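PDB 5E76: SusD-like protein BACOVA_02651 from Bacteroides ovatus, which binds polysaccharide at the cell surface and probably captures xyloglucan before its transport into the periplasm for degradation. Local coordinates for residues A[253-258]-A[336-341]; A[354-359]-A[379-384]. All coordinates share one frame; numbering follows the deposited sequence.

Interaction 1: A[253-258]-A[336-341]; sequences TLLSDL and GKVKQM. With XYS (alpha-D-xylopyranose), chain B.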
loop_
_atom_site.group_PDB
_atom_site.type_symbol
_atom_site.label_atom_id
_atom_site.label_comp_id
_atom_site.label_asym_id
_atom_site.label_seq_id
_atom_site.Cartn_x
_atom_site.Cartn_y
_atom_site.Cartn_z
ATOM N N THR A 253 1.373 6.938 13.819
ATOM C CA THR A 253 0.263 7.691 14.383
ATOM C C THR A 253 -1.122 7.258 13.910
ATOM O O THR A 253 -2.133 7.903 14.232
ATOM C CB THR A 253 0.445 9.174 14.060
ATOM O OG1 THR A 253 0.780 9.285 12.678
ATOM C CG2 THR A 253 1.582 9.752 14.875
ATOM N N LEU A 254 -1.176 6.147 13.176
ATOM C CA LEU A 254 -2.408 5.752 12.486
ATOM C C LEU A 254 -3.454 5.127 13.410
ATOM O O LEU A 254 -4.625 5.027 13.041
ATOM C CB LEU A 254 -2.081 4.788 11.324
ATOM C CG LEU A 254 -1.322 5.423 10.131
ATOM C CD1 LEU A 254 -0.971 4.366 9.081
ATOM C CD2 LEU A 254 -2.131 6.553 9.493
ATOM N N LEU A 255 -3.043 4.738 14.612
ATOM C CA LEU A 255 -3.912 4.015 15.548
ATOM C C LEU A 255 -5.337 4.578 15.728
ATOM O O LEU A 255 -6.323 3.846 15.592
ATOM C CB LEU A 255 -3.226 3.974 16.909
ATOM C CG LEU A 255 -3.827 3.054 17.952
ATOM C CD1 LEU A 255 -3.378 1.642 17.647
ATOM C CD2 LEU A 255 -3.401 3.503 19.307
ATOM N N SER A 256 -5.436 5.870 16.039
ATOM C CA SER A 256 -6.710 6.490 16.423
ATOM C C SER A 256 -7.582 6.755 15.217
ATOM O O SER A 256 -8.808 6.891 15.344
ATOM C CB SER A 256 -6.490 7.815 17.180
ATOM O OG SER A 256 -5.735 7.659 18.373
ATOM N N ASP A 257 -6.923 6.873 14.062
ATOM C CA ASP A 257 -7.595 6.985 12.762
ATOM C C ASP A 257 -8.181 5.629 12.290
ATOM O O ASP A 257 -9.171 5.606 11.541
ATOM C CB ASP A 257 -6.636 7.493 11.662
ATOM C CG ASP A 257 -6.214 8.949 11.829
ATOM O OD1 ASP A 257 -6.695 9.653 12.745
ATOM O OD2 ASP A 257 -5.390 9.398 11.001
ATOM N N LEU A 258 -7.550 4.513 12.663
ATOM C CA LEU A 258 -8.023 3.206 12.186
ATOM C C LEU A 258 -9.101 2.650 13.095
ATOM O O LEU A 258 -10.095 2.129 12.599
ATOM C CB LEU A 258 -6.872 2.186 12.060
ATOM C CG LEU A 258 -5.802 2.534 11.016
ATOM C CD1 LEU A 258 -4.608 1.640 11.123
ATOM C CD2 LEU A 258 -6.362 2.487 9.587
ATOM N N GLY A 336 2.331 -3.211 26.220
ATOM C CA GLY A 336 1.973 -1.863 26.621
ATOM C C GLY A 336 2.220 -0.752 25.608
ATOM O O GLY A 336 2.012 0.412 25.911
ATOM N N LYS A 337 2.630 -1.108 24.395
ATOM C CA LYS A 337 3.009 -0.098 23.391
ATOM C C LYS A 337 1.850 0.421 22.517
ATOM O O LYS A 337 1.995 0.540 21.300
ATOM C CB LYS A 337 4.099 -0.673 22.479
ATOM C CG LYS A 337 5.228 -1.383 23.231
ATOM C CD LYS A 337 6.055 -0.380 24.030
ATOM C CE LYS A 337 7.133 -1.063 24.859
ATOM N NZ LYS A 337 7.875 -2.076 24.037
ATOM N N VAL A 338 0.724 0.753 23.145
ATOM C CA VAL A 338 -0.441 1.295 22.441
ATOM C C VAL A 338 -0.986 2.525 23.156
ATOM O O VAL A 338 -1.593 2.416 24.216
ATOM C CB VAL A 338 -1.574 0.251 22.328
ATOM C CG1 VAL A 338 -2.843 0.862 21.731
ATOM C CG2 VAL A 338 -1.113 -0.934 21.501
ATOM N N LYS A 339 -0.766 3.697 22.576
ATOM C CA LYS A 339 -1.459 4.906 23.029
ATOM C C LYS A 339 -1.969 5.683 21.805
ATOM O O LYS A 339 -1.598 5.372 20.672
ATOM C CB LYS A 339 -0.556 5.781 23.905
ATOM C CG LYS A 339 -1.248 7.083 24.423
ATOM C CD LYS A 339 -2.592 6.792 25.150
ATOM C CE LYS A 339 -3.584 7.944 25.032
ATOM N NZ LYS A 339 -5.016 7.537 25.253
ATOM N N GLN A 340 -2.845 6.658 22.027
ATOM C CA GLN A 340 -3.458 7.389 20.922
ATOM C C GLN A 340 -2.387 7.902 19.961
ATOM O O GLN A 340 -1.310 8.333 20.390
ATOM C CB GLN A 340 -4.320 8.553 21.435
ATOM C CG GLN A 340 -3.597 9.851 21.753
ATOM C CD GLN A 340 -4.563 11.015 21.780
ATOM O OE1 GLN A 340 -5.712 10.860 22.199
ATOM N NE2 GLN A 340 -4.108 12.194 21.318
ATOM N N MET A 341 -2.687 7.815 18.670
ATOM C CA MET A 341 -1.732 8.180 17.636
ATOM C C MET A 341 -0.346 7.564 17.883
ATOM O O MET A 341 0.690 8.199 17.621
ATOM C CB MET A 341 -1.610 9.701 17.533
ATOM C CG MET A 341 -2.906 10.446 17.232
ATOM S SD MET A 341 -2.603 12.227 16.885
ATOM C CE MET A 341 -1.789 12.094 15.300
HETATM C C1 XYS B . -5.286 15.644 20.989
HETATM C C2 XYS B . -6.286 15.027 21.918
HETATM C C3 XYS B . -7.449 16.035 22.035
HETATM C C4 XYS B . -6.889 17.355 22.606
HETATM C C5 XYS B . -5.793 17.823 21.622
HETATM O O2 XYS B . -6.827 13.913 21.258
HETATM O O3 XYS B . -8.317 15.546 23.024
HETATM O O4 XYS B . -7.908 18.315 22.526
HETATM O O5 XYS B . -4.818 16.777 21.564
#
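T253 and M341 meet where a short helix with its leading turn and a distant loop of a SusD-family protein come together at the binding site of a xyloglucan oligosaccharide, a worked example of a glycan-binding platform assembled from chain segments far apart in sequence. Polar bonding centres on S256. With chi1 at -60° OG lies opposite the serine's carbonyl carbon, from where it accepts the backbone N-H of M341 (N to OG 3.1 Å, 152° at the hydrogen), and the same hydroxyl is bonded to O of N269, so one buried atom joins three parts of the chain. Weaker backbone contacts run both ways beside it: T253 CA lies 3.3 Å from M341 O, and M341 CA lies 3.4 Å from T253 O, a reciprocal pair of CA-H...O contacts. With such an exchange the two alpha carbons, CA of T253 and CA of M341, come within 3.8 Å.

Apolar contact flanks this polar centre. The M341 chain bends at its thioether (chi3 70°), which brings CE back over T253, 3.9 Å from its CB; the methionine also touches bound glucose and W248. Further along, L255 CD2 meets V338 CG1 at 3.6 Å, the leucine lying roughly perpendicular to the valine.

Hydrogen bonding to the sugar falls to Q340. Its CB touches S256 OG, although the side chain heads away from 253-258 and runs out extended to the glycan. N269, another pocket residue, bonds through ND2 to Q340 OE1, which would help fix the amide's rotation, and Q340 NE2 donates to xylose O2 at 3.2 Å.

Interaction 2: A[354-359]-A[379-384]; sequences DVYLTY and FNRVRE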
loop_
_atom_site.group_PDB
_atom_site.type_symbol
_atom_site.label_atom_id
_atom_site.label_comp_id
_atom_site.label_asym_id
_atom_site.label_seq_id
_atom_site.Cartn_x
_atom_site.Cartn_y
_atom_site.Cartn_z
ATOM N N ASP A 354 3.184 -10.377 -2.084
ATOM C CA ASP A 354 3.112 -9.444 -3.181
ATOM C C ASP A 354 4.044 -9.912 -4.264
ATOM O O ASP A 354 3.687 -9.876 -5.443
ATOM C CB ASP A 354 3.467 -8.016 -2.705
ATOM C CG ASP A 354 3.115 -6.923 -3.707
ATOM O OD1 ASP A 354 2.994 -7.158 -4.938
ATOM O OD2 ASP A 354 2.970 -5.770 -3.241
ATOM N N VAL A 355 5.226 -10.384 -3.889
ATOM C CA VAL A 355 6.113 -10.916 -4.912
ATOM C C VAL A 355 5.518 -12.166 -5.565
ATOM O O VAL A 355 5.679 -12.355 -6.771
ATOM C CB VAL A 355 7.481 -11.257 -4.379
ATOM C CG1 VAL A 355 8.395 -11.633 -5.522
ATOM C CG2 VAL A 355 8.060 -10.093 -3.625
ATOM N N TYR A 356 4.797 -12.986 -4.808
ATOM C CA TYR A 356 4.197 -14.210 -5.390
ATOM C C TYR A 356 3.168 -13.807 -6.454
ATOM O O TYR A 356 3.194 -14.292 -7.589
ATOM C CB TYR A 356 3.529 -15.093 -4.329
ATOM C CG TYR A 356 4.479 -15.929 -3.478
ATOM C CD1 TYR A 356 5.846 -15.676 -3.462
ATOM C CD2 TYR A 356 3.994 -16.982 -2.698
ATOM C CE1 TYR A 356 6.707 -16.426 -2.687
ATOM C CE2 TYR A 356 4.850 -17.761 -1.919
ATOM C CZ TYR A 356 6.202 -17.480 -1.911
ATOM O OH TYR A 356 7.032 -18.265 -1.129
ATOM N N LEU A 357 2.266 -12.910 -6.082
ATOM C CA LEU A 357 1.227 -12.464 -7.026
ATOM C C LEU A 357 1.811 -11.747 -8.206
ATOM O O LEU A 357 1.359 -11.943 -9.334
ATOM C CB LEU A 357 0.201 -11.578 -6.336
ATOM C CG LEU A 357 -0.488 -12.322 -5.169
ATOM C CD1 LEU A 357 -1.553 -11.446 -4.533
ATOM C CD2 LEU A 357 -1.081 -13.700 -5.629
ATOM N N THR A 358 2.844 -10.960 -7.960
ATOM C CA THR A 358 3.521 -10.239 -9.022
ATOM C C THR A 358 4.151 -11.223 -10.008
ATOM O O THR A 358 4.093 -11.012 -11.225
ATOM C CB THR A 358 4.608 -9.294 -8.444
ATOM O OG1 THR A 358 3.992 -8.243 -7.694
ATOM C CG2 THR A 358 5.461 -8.718 -9.534
ATOM N N TYR A 359 4.779 -12.280 -9.495
ATOM C CA TYR A 359 5.295 -13.319 -10.365
ATOM C C TYR A 359 4.145 -13.831 -11.233
ATOM O O TYR A 359 4.263 -13.906 -12.455
ATOM C CB TYR A 359 5.923 -14.469 -9.551
ATOM C CG TYR A 359 6.662 -15.515 -10.386
ATOM C CD1 TYR A 359 7.092 -15.206 -11.665
ATOM C CD2 TYR A 359 6.951 -16.799 -9.881
ATOM C CE1 TYR A 359 7.772 -16.111 -12.433
ATOM C CE2 TYR A 359 7.642 -17.725 -10.646
ATOM C CZ TYR A 359 8.048 -17.381 -11.924
ATOM O OH TYR A 359 8.732 -18.272 -12.712
ATOM N N PHE A 379 1.047 -18.130 -7.045
ATOM C CA PHE A 379 -0.307 -17.618 -6.853
ATOM C C PHE A 379 -1.060 -18.460 -5.824
ATOM O O PHE A 379 -1.408 -17.981 -4.754
ATOM C CB PHE A 379 -1.071 -17.591 -8.176
ATOM C CG PHE A 379 -2.500 -17.128 -8.034
ATOM C CD1 PHE A 379 -3.512 -18.032 -7.730
ATOM C CD2 PHE A 379 -2.829 -15.787 -8.194
ATOM C CE1 PHE A 379 -4.818 -17.604 -7.583
ATOM C CE2 PHE A 379 -4.136 -15.350 -8.041
ATOM C CZ PHE A 379 -5.133 -16.252 -7.731
ATOM N N ASN A 380 -1.242 -19.739 -6.152
ATOM C CA ASN A 380 -2.015 -20.705 -5.345
ATOM C C ASN A 380 -1.467 -20.885 -3.978
ATOM O O ASN A 380 -2.183 -21.159 -3.007
ATOM C CB ASN A 380 -2.033 -22.054 -6.042
ATOM C CG ASN A 380 -3.089 -22.140 -7.095
ATOM O OD1 ASN A 380 -4.215 -21.682 -6.899
ATOM N ND2 ASN A 380 -2.741 -22.713 -8.230
ATOM N N ARG A 381 -0.163 -20.734 -3.909
ATOM C CA ARG A 381 0.510 -20.730 -2.641
ATOM C C ARG A 381 -0.066 -19.642 -1.703
ATOM O O ARG A 381 -0.132 -19.851 -0.496
ATOM C CB ARG A 381 1.999 -20.561 -2.913
ATOM C CG ARG A 381 2.910 -20.641 -1.745
ATOM C CD ARG A 381 3.098 -22.063 -1.158
ATOM N NE ARG A 381 3.350 -21.824 0.255
ATOM C CZ ARG A 381 2.405 -21.800 1.190
ATOM N NH1 ARG A 381 1.152 -22.095 0.881
ATOM N NH2 ARG A 381 2.714 -21.499 2.444
ATOM N N VAL A 382 -0.525 -18.505 -2.263
ATOM C CA VAL A 382 -1.146 -17.421 -1.470
ATOM C C VAL A 382 -2.551 -17.817 -1.045
ATOM O O VAL A 382 -3.005 -17.512 0.048
ATOM C CB VAL A 382 -1.214 -16.042 -2.277
ATOM C CG1 VAL A 382 -2.098 -15.030 -1.606
ATOM C CG2 VAL A 382 0.169 -15.482 -2.473
ATOM N N ARG A 383 -3.261 -18.449 -1.959
ATOM C CA ARG A 383 -4.598 -18.898 -1.666
ATOM C C ARG A 383 -4.524 -20.010 -0.619
ATOM O O ARG A 383 -5.364 -20.095 0.263
ATOM C CB ARG A 383 -5.286 -19.374 -2.944
ATOM C CG ARG A 383 -5.755 -18.212 -3.794
ATOM C CD ARG A 383 -6.516 -18.682 -4.954
ATOM N NE ARG A 383 -7.828 -19.208 -4.592
ATOM C CZ ARG A 383 -8.946 -18.500 -4.591
ATOM N NH1 ARG A 383 -8.910 -17.228 -4.912
ATOM N NH2 ARG A 383 -10.102 -19.069 -4.299
ATOM N N GLU A 384 -3.485 -20.827 -0.714
ATOM C CA GLU A 384 -3.277 -21.930 0.215
ATOM C C GLU A 384 -3.204 -21.391 1.646
ATOM O O GLU A 384 -3.855 -21.923 2.547
ATOM C CB GLU A 384 -2.010 -22.693 -0.181
ATOM C CG GLU A 384 -1.678 -23.856 0.666
ATOM C CD GLU A 384 -0.557 -24.718 0.075
ATOM O OE1 GLU A 384 0.154 -24.287 -0.864
ATOM O OE2 GLU A 384 -0.405 -25.846 0.565
#
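Where L357 and F379 draw together, their CA atoms 5.4 Å apart, the short axes of segments 354-359 and 379-384 approach to 8.8 Å and run at 139°, an obliquely antiparallel helix pair consistent with the TPR-related helical architecture of the SusD family. No hydrogen bond crosses the interface; it is held by side-chain packing. L357 sends one methyl to two partners, CD2 lying 3.7 Å from F379 CD2 and 3.8 Å from V382 CG2. The leucine stands nearly square to the valine, and V382 CG2 also meets Y356 CB, so this one valine methyl touches the base of Y356 and the tip of L357. R381 runs alongside Y356 in the same direction, its guanidinium plane turned 61° from the ring: the aliphatic part of the arginine supplies the contact, with CG 3.5 Å from Y356 CE2. A bend at chi2 (73°) turns R381 beyond that carbon, and its NH1 makes a salt bridge of weak hydrogen-bond geometry to E384 one turn on. Around the pair, the Y356 ring meets that of F378 in helix 374-385 and the tyrosine touches C211 of helix 197-213; helix 396-407 also packs here, R403 touching L357 and E406 touching V382.

Read from the N terminus, the two contacts come in series. Segment 253-258 leads into a long, mostly irregular excursion with two short helices and a few short strands, and interaction 1 closes it when the chain returns at 336-341. The polypeptide then passes through strand 347-351 into helix 352-364, where interaction 2 opens; it closes after only 19 intervening residues, when helix 374-385 doubles back. Neither loop encloses or crosses the other. The centres of interactions 1 and 2 lie about 31 Å apart; the nearest atoms of the two are about 16 Å apart, so they do not touch. Interaction 1 ties together a short helix and a loop of the glycan-binding surface, while interaction 2 joins consecutive helices in the helical body.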